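Local coordinates for desmoplakin (Homo sapiens, PDB 3R6N), which probably links desmosomal cell junctions to intermediate filaments, a fragment of its plakin domain forming a rigid array of four spectrin repeats that carries an SH3 domain, at residues Phe205-Gln219 against Ala342-Ile356. Sequence-based numbering, arbitrary orientation.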
loop_
_atom_site.group_PDB
_atom_site.type_symbol
_atom_site.label_atom_id
_atom_site.label_comp_id
_atom_site.label_asym_id
_atom_site.label_seq_id
_atom_site.Cartn_x
_atom_site.Cartn_y
_atom_site.Cartn_z
ATOM N N PHE A 205 -5.865 3.519 -12.493
ATOM C CA PHE A 205 -6.898 4.346 -13.100
ATOM C C PHE A 205 -6.315 5.327 -14.115
ATOM O O PHE A 205 -6.961 5.661 -15.109
ATOM C CB PHE A 205 -7.719 5.072 -12.032
ATOM C CG PHE A 205 -8.666 4.176 -11.289
ATOM C CD1 PHE A 205 -8.418 3.817 -9.977
ATOM C CD2 PHE A 205 -9.798 3.679 -11.911
ATOM C CE1 PHE A 205 -9.289 2.986 -9.293
ATOM C CE2 PHE A 205 -10.673 2.848 -11.235
ATOM C CZ PHE A 205 -10.417 2.500 -9.925
ATOM N N GLU A 206 -5.089 5.778 -13.874
ATOM C CA GLU A 206 -4.418 6.676 -14.806
ATOM C C GLU A 206 -4.180 5.964 -16.136
ATOM O O GLU A 206 -4.381 6.536 -17.207
ATOM C CB GLU A 206 -3.091 7.161 -14.221
ATOM C CG GLU A 206 -2.394 8.232 -15.044
ATOM C CD GLU A 206 -1.009 8.565 -14.518
ATOM O OE1 GLU A 206 -0.303 7.641 -14.059
ATOM O OE2 GLU A 206 -0.625 9.754 -14.560
ATOM N N GLU A 207 -3.761 4.706 -16.054
ATOM C CA GLU A 207 -3.455 3.909 -17.235
ATOM C C GLU A 207 -4.723 3.391 -17.907
ATOM O O GLU A 207 -4.800 3.312 -19.132
ATOM C CB GLU A 207 -2.542 2.740 -16.855
ATOM C CG GLU A 207 -2.171 1.816 -18.003
ATOM C CD GLU A 207 -1.256 0.681 -17.566
ATOM O OE1 GLU A 207 -0.724 0.745 -16.435
ATOM O OE2 GLU A 207 -1.069 -0.276 -18.351
ATOM N N ALA A 208 -5.718 3.040 -17.100
ATOM C CA ALA A 208 -6.964 2.487 -17.621
ATOM C C ALA A 208 -7.792 3.535 -18.357
ATOM O O ALA A 208 -8.194 3.322 -19.497
ATOM C CB ALA A 208 -7.776 1.853 -16.501
ATOM N N GLN A 209 -8.049 4.662 -17.700
ATOM C CA GLN A 209 -8.810 5.750 -18.309
ATOM C C GLN A 209 -8.134 6.236 -19.585
ATOM O O GLN A 209 -8.778 6.814 -20.459
ATOM C CB GLN A 209 -8.965 6.910 -17.323
ATOM C CG GLN A 209 -9.759 6.559 -16.073
ATOM C CD GLN A 209 -9.617 7.596 -14.972
ATOM O OE1 GLN A 209 -8.877 8.571 -15.113
ATOM N NE2 GLN A 209 -10.325 7.387 -13.867
ATOM N N SER A 210 -6.832 5.990 -19.684
ATOM C CA SER A 210 -6.049 6.389 -20.849
ATOM C C SER A 210 -6.089 5.324 -21.945
ATOM O O SER A 210 -5.924 5.626 -23.126
ATOM C CB SER A 210 -4.602 6.675 -20.442
ATOM O OG SER A 210 -3.828 7.084 -21.555
ATOM N N THR A 211 -6.301 4.075 -21.543
ATOM C CA THR A 211 -6.448 2.977 -22.490
ATOM C C THR A 211 -7.883 2.941 -23.007
ATOM O O THR A 211 -8.125 2.698 -24.188
ATOM C CB THR A 211 -6.081 1.617 -21.849
ATOM O OG1 THR A 211 -4.672 1.572 -21.585
ATOM C CG2 THR A 211 -6.446 0.468 -22.775
ATOM N N GLU A 212 -8.831 3.194 -22.112
ATOM C CA GLU A 212 -10.240 3.246 -22.478
ATOM C C GLU A 212 -10.480 4.353 -23.499
ATOM O O GLU A 212 -11.272 4.196 -24.427
ATOM C CB GLU A 212 -11.100 3.493 -21.237
ATOM C CG GLU A 212 -12.597 3.489 -21.496
ATOM C CD GLU A 212 -13.370 4.262 -20.442
ATOM O OE1 GLU A 212 -12.882 5.331 -20.012
ATOM O OE2 GLU A 212 -14.464 3.802 -20.044
ATOM N N ALA A 213 -9.795 5.477 -23.318
ATOM C CA ALA A 213 -9.926 6.606 -24.230
ATOM C C ALA A 213 -9.324 6.268 -25.587
ATOM O O ALA A 213 -9.719 6.822 -26.613
ATOM C CB ALA A 213 -9.256 7.840 -23.642
ATOM N N TYR A 214 -8.366 5.347 -25.584
ATOM C CA TYR A 214 -7.676 4.943 -26.802
ATOM C C TYR A 214 -8.527 3.984 -27.632
ATOM O O TYR A 214 -8.804 4.238 -28.801
ATOM C CB TYR A 214 -6.338 4.287 -26.447
ATOM C CG TYR A 214 -5.385 4.127 -27.611
ATOM C CD1 TYR A 214 -5.851 3.813 -28.881
ATOM C CD2 TYR A 214 -4.017 4.289 -27.436
ATOM C CE1 TYR A 214 -4.984 3.666 -29.945
ATOM C CE2 TYR A 214 -3.140 4.145 -28.491
ATOM C CZ TYR A 214 -3.628 3.834 -29.747
ATOM O OH TYR A 214 -2.758 3.690 -30.807
ATOM N N LEU A 215 -8.938 2.882 -27.017
ATOM C CA LEU A 215 -9.667 1.836 -27.720
ATOM C C LEU A 215 -11.063 2.287 -28.137
ATOM O O LEU A 215 -11.701 1.659 -28.977
ATOM C CB LEU A 215 -9.756 0.578 -26.853
ATOM C CG LEU A 215 -8.440 0.130 -26.218
ATOM C CD1 LEU A 215 -8.634 -1.167 -25.454
ATOM C CD2 LEU A 215 -7.359 -0.024 -27.274
ATOM N N LYS A 216 -11.542 3.371 -27.544
ATOM C CA LYS A 216 -12.838 3.906 -27.924
ATOM C C LYS A 216 -12.656 4.854 -29.102
ATOM O O LYS A 216 -13.467 4.879 -30.026
ATOM C CB LYS A 216 -13.497 4.622 -26.744
ATOM C CG LYS A 216 -14.966 4.948 -26.959
ATOM C CD LYS A 216 -15.621 5.446 -25.678
ATOM C CE LYS A 216 -17.107 5.695 -25.879
ATOM N NZ LYS A 216 -17.742 6.283 -24.668
ATOM N N GLY A 217 -11.572 5.622 -29.067
ATOM C CA GLY A 217 -11.256 6.550 -30.135
ATOM C C GLY A 217 -10.542 5.876 -31.289
ATOM O O GLY A 217 -10.196 6.519 -32.281
ATOM N N LEU A 218 -10.319 4.573 -31.158
ATOM C CA LEU A 218 -9.686 3.791 -32.213
ATOM C C LEU A 218 -10.766 3.093 -33.029
ATOM O O LEU A 218 -10.594 2.834 -34.219
ATOM C CB LEU A 218 -8.722 2.765 -31.614
ATOM C CG LEU A 218 -7.703 2.137 -32.566
ATOM C CD1 LEU A 218 -6.858 3.217 -33.219
ATOM C CD2 LEU A 218 -6.824 1.142 -31.829
ATOM N N GLN A 219 -11.884 2.798 -32.375
ATOM C CA GLN A 219 -13.025 2.186 -33.037
ATOM C C GLN A 219 -13.568 3.100 -34.132
ATOM O O GLN A 219 -14.171 2.638 -35.100
ATOM C CB GLN A 219 -14.120 1.868 -32.018
ATOM C CG GLN A 219 -15.407 1.334 -32.624
ATOM C CD GLN A 219 -16.394 0.864 -31.571
ATOM O OE1 GLN A 219 -17.607 0.883 -31.789
ATOM N NE2 GLN A 219 -15.877 0.439 -30.420
ATOM N N ALA A 342 -12.904 -0.770 -10.146
ATOM C CA ALA A 342 -11.766 -1.177 -10.965
ATOM C C ALA A 342 -12.120 -2.355 -11.866
ATOM O O ALA A 342 -11.783 -2.365 -13.046
ATOM C CB ALA A 342 -10.573 -1.514 -10.089
ATOM N N VAL A 343 -12.799 -3.349 -11.305
ATOM C CA VAL A 343 -13.197 -4.527 -12.066
ATOM C C VAL A 343 -14.136 -4.171 -13.215
ATOM O O VAL A 343 -13.990 -4.682 -14.326
ATOM C CB VAL A 343 -13.857 -5.589 -11.163
ATOM C CG1 VAL A 343 -14.882 -6.396 -11.945
ATOM C CG2 VAL A 343 -12.800 -6.495 -10.556
ATOM N N ASP A 344 -15.095 -3.292 -12.951
ATOM C CA ASP A 344 -16.039 -2.877 -13.982
ATOM C C ASP A 344 -15.342 -2.129 -15.115
ATOM O O ASP A 344 -15.694 -2.289 -16.281
ATOM C CB ASP A 344 -17.155 -2.026 -13.378
ATOM C CG ASP A 344 -18.163 -2.854 -12.602
ATOM O OD1 ASP A 344 -17.923 -4.067 -12.420
ATOM O OD2 ASP A 344 -19.194 -2.292 -12.173
ATOM N N LEU A 345 -14.349 -1.318 -14.772
ATOM C CA LEU A 345 -13.584 -0.587 -15.774
ATOM C C LEU A 345 -12.761 -1.533 -16.650
ATOM O O LEU A 345 -12.673 -1.345 -17.864
ATOM C CB LEU A 345 -12.673 0.450 -15.110
ATOM C CG LEU A 345 -11.868 1.349 -16.050
ATOM C CD1 LEU A 345 -12.769 1.991 -17.089
ATOM C CD2 LEU A 345 -11.124 2.410 -15.264
ATOM N N SER A 346 -12.160 -2.547 -16.036
ATOM C CA SER A 346 -11.373 -3.515 -16.790
ATOM C C SER A 346 -12.281 -4.330 -17.705
ATOM O O SER A 346 -11.867 -4.772 -18.773
ATOM C CB SER A 346 -10.591 -4.441 -15.855
ATOM O OG SER A 346 -11.416 -5.464 -15.318
ATOM N N CYS A 347 -13.521 -4.532 -17.278
ATOM C CA CYS A 347 -14.488 -5.259 -18.086
ATOM C C CYS A 347 -14.884 -4.411 -19.285
ATOM O O CYS A 347 -14.986 -4.904 -20.408
ATOM C CB CYS A 347 -15.723 -5.608 -17.254
ATOM S SG CYS A 347 -17.021 -6.473 -18.167
ATOM N N LYS A 348 -15.097 -3.124 -19.037
ATOM C CA LYS A 348 -15.477 -2.194 -20.089
ATOM C C LYS A 348 -14.378 -2.119 -21.140
ATOM O O LYS A 348 -14.613 -2.368 -22.321
ATOM C CB LYS A 348 -15.750 -0.809 -19.492
ATOM C CG LYS A 348 -16.296 0.208 -20.481
ATOM C CD LYS A 348 -16.787 1.469 -19.775
ATOM C CE LYS A 348 -18.110 1.232 -19.052
ATOM N NZ LYS A 348 -19.241 1.010 -20.002
ATOM N N ILE A 349 -13.172 -1.788 -20.697
ATOM C CA ILE A 349 -12.025 -1.690 -21.589
ATOM C C ILE A 349 -11.858 -2.945 -22.434
ATOM O O ILE A 349 -11.439 -2.875 -23.587
ATOM C CB ILE A 349 -10.726 -1.444 -20.805
ATOM C CG1 ILE A 349 -10.770 -0.079 -20.118
ATOM C CG2 ILE A 349 -9.518 -1.535 -21.725
ATOM C CD1 ILE A 349 -9.529 0.227 -19.312
ATOM N N GLU A 350 -12.193 -4.095 -21.859
ATOM C CA GLU A 350 -12.030 -5.362 -22.556
ATOM C C GLU A 350 -13.024 -5.476 -23.703
ATOM O O GLU A 350 -12.716 -6.052 -24.744
ATOM C CB GLU A 350 -12.195 -6.534 -21.589
ATOM C CG GLU A 350 -11.510 -7.812 -22.046
ATOM C CD GLU A 350 -11.576 -8.915 -21.005
ATOM O OE1 GLU A 350 -12.686 -9.186 -20.498
ATOM O OE2 GLU A 350 -10.518 -9.505 -20.694
ATOM N N GLN A 351 -14.212 -4.915 -23.508
ATOM C CA GLN A 351 -15.268 -4.972 -24.514
ATOM C C GLN A 351 -15.016 -4.009 -25.671
ATOM O O GLN A 351 -15.557 -4.190 -26.763
ATOM C CB GLN A 351 -16.632 -4.695 -23.877
ATOM C CG GLN A 351 -17.161 -5.841 -23.031
ATOM C CD GLN A 351 -18.297 -5.419 -22.117
ATOM O OE1 GLN A 351 -18.274 -4.332 -21.536
ATOM N NE2 GLN A 351 -19.301 -6.281 -21.983
ATOM N N TYR A 352 -14.203 -2.986 -25.430
ATOM C CA TYR A 352 -13.796 -2.078 -26.497
ATOM C C TYR A 352 -12.758 -2.750 -27.387
ATOM O O TYR A 352 -12.826 -2.656 -28.611
ATOM C CB TYR A 352 -13.248 -0.767 -25.931
ATOM C CG TYR A 352 -14.317 0.175 -25.425
ATOM C CD1 TYR A 352 -14.652 0.221 -24.079
ATOM C CD2 TYR A 352 -14.993 1.017 -26.294
ATOM C CE1 TYR A 352 -15.631 1.081 -23.613
ATOM C CE2 TYR A 352 -15.973 1.879 -25.836
ATOM C CZ TYR A 352 -16.286 1.906 -24.495
ATOM O OH TYR A 352 -17.257 2.761 -24.032
ATOM N N TYR A 353 -11.799 -3.432 -26.766
ATOM C CA TYR A 353 -10.828 -4.214 -27.513
ATOM C C TYR A 353 -11.545 -5.212 -28.420
ATOM O O TYR A 353 -11.206 -5.349 -29.590
ATOM C CB TYR A 353 -9.874 -4.948 -26.567
ATOM C CG TYR A 353 -9.133 -6.085 -27.234
ATOM C CD1 TYR A 353 -7.848 -5.909 -27.734
ATOM C CD2 TYR A 353 -9.727 -7.335 -27.376
ATOM C CE1 TYR A 353 -7.175 -6.946 -28.350
ATOM C CE2 TYR A 353 -9.063 -8.376 -27.993
ATOM C CZ TYR A 353 -7.788 -8.180 -28.478
ATOM O OH TYR A 353 -7.131 -9.227 -29.092
ATOM N N GLU A 354 -12.538 -5.904 -27.870
ATOM C CA GLU A 354 -13.305 -6.896 -28.618
ATOM C C GLU A 354 -14.112 -6.262 -29.747
ATOM O O GLU A 354 -14.303 -6.870 -30.800
ATOM C CB GLU A 354 -14.247 -7.659 -27.684
ATOM C CG GLU A 354 -13.553 -8.467 -26.601
ATOM C CD GLU A 354 -12.941 -9.751 -27.123
ATOM O OE1 GLU A 354 -13.018 -10.002 -28.348
ATOM O OE2 GLU A 354 -12.384 -10.512 -26.303
ATOM N N ALA A 355 -14.593 -5.045 -29.516
ATOM C CA ALA A 355 -15.343 -4.313 -30.527
ATOM C C ALA A 355 -14.438 -3.985 -31.706
ATOM O O ALA A 355 -14.816 -4.169 -32.864
ATOM C CB ALA A 355 -15.926 -3.044 -29.941
ATOM N N ILE A 356 -13.244 -3.487 -31.404
ATOM C CA ILE A 356 -12.250 -3.216 -32.432
ATOM C C ILE A 356 -11.928 -4.489 -33.199
ATOM O O ILE A 356 -11.955 -4.505 -34.431
ATOM C CB ILE A 356 -10.955 -2.646 -31.833
ATOM C CG1 ILE A 356 -11.140 -1.171 -31.476
ATOM C CG2 ILE A 356 -9.799 -2.809 -32.808
ATOM C CD1 ILE A 356 -9.887 -0.512 -30.953
#
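Lys-216 lies against the ring of Tyr-352, and its chain can be followed atom by atom. CB is near CD2 and CE2 of the ring, and CG lies 3.4 Å from Tyr-352 CE2. CD and CE then run on to the phenol end, where Lys-216 NZ stops 3.6 Å from Tyr-352 OH. CG anti to the backbone N (chi1 -168°) and an extended chain beyond it carry the aliphatic part obliquely across the ring.

Inward of this pair, the apolar core is built from two reciprocal knobs. Leu-215 enters a hole formed by Ile-349, Tyr-352, Tyr-353 and Ile-356, with Leu-215 CD1 3.8 Å from Ile-349 CG2. Conversely, Ile-349 fits among Ala-208, Thr-211, Glu-212 and Leu-215; its CG1 stands beside the backbone N (chi1 -65°), and CD1 reaches Ala-208 CB at 3.7 Å. Toward the N-terminal ends of both segments, Leu-345 CD2 meets Ala-208 CB at 3.6 Å and the edge of the Phe-205 ring. At the other end, Ile-356 CD1 packs 3.5 Å from Leu-218 CB.

Segment axes 8.9 Å apart at 26° agree with such knobs-into-holes packing between parallel helices, which the SH3 domain separates in sequence. Helix 234-265 touches both segments, through Leu-218 on Tyr-254 and Tyr-353 on Lys-255, consistent with a three-helix spectrin-type bundle.

No hydrogen bond crosses the interface, and Glu-212 OE2 remains 5.5 Å from Lys-348 NZ. Cohesion between the segments therefore rests mainly on apolar packing, with attraction between those opposite charges probably a modest supplement.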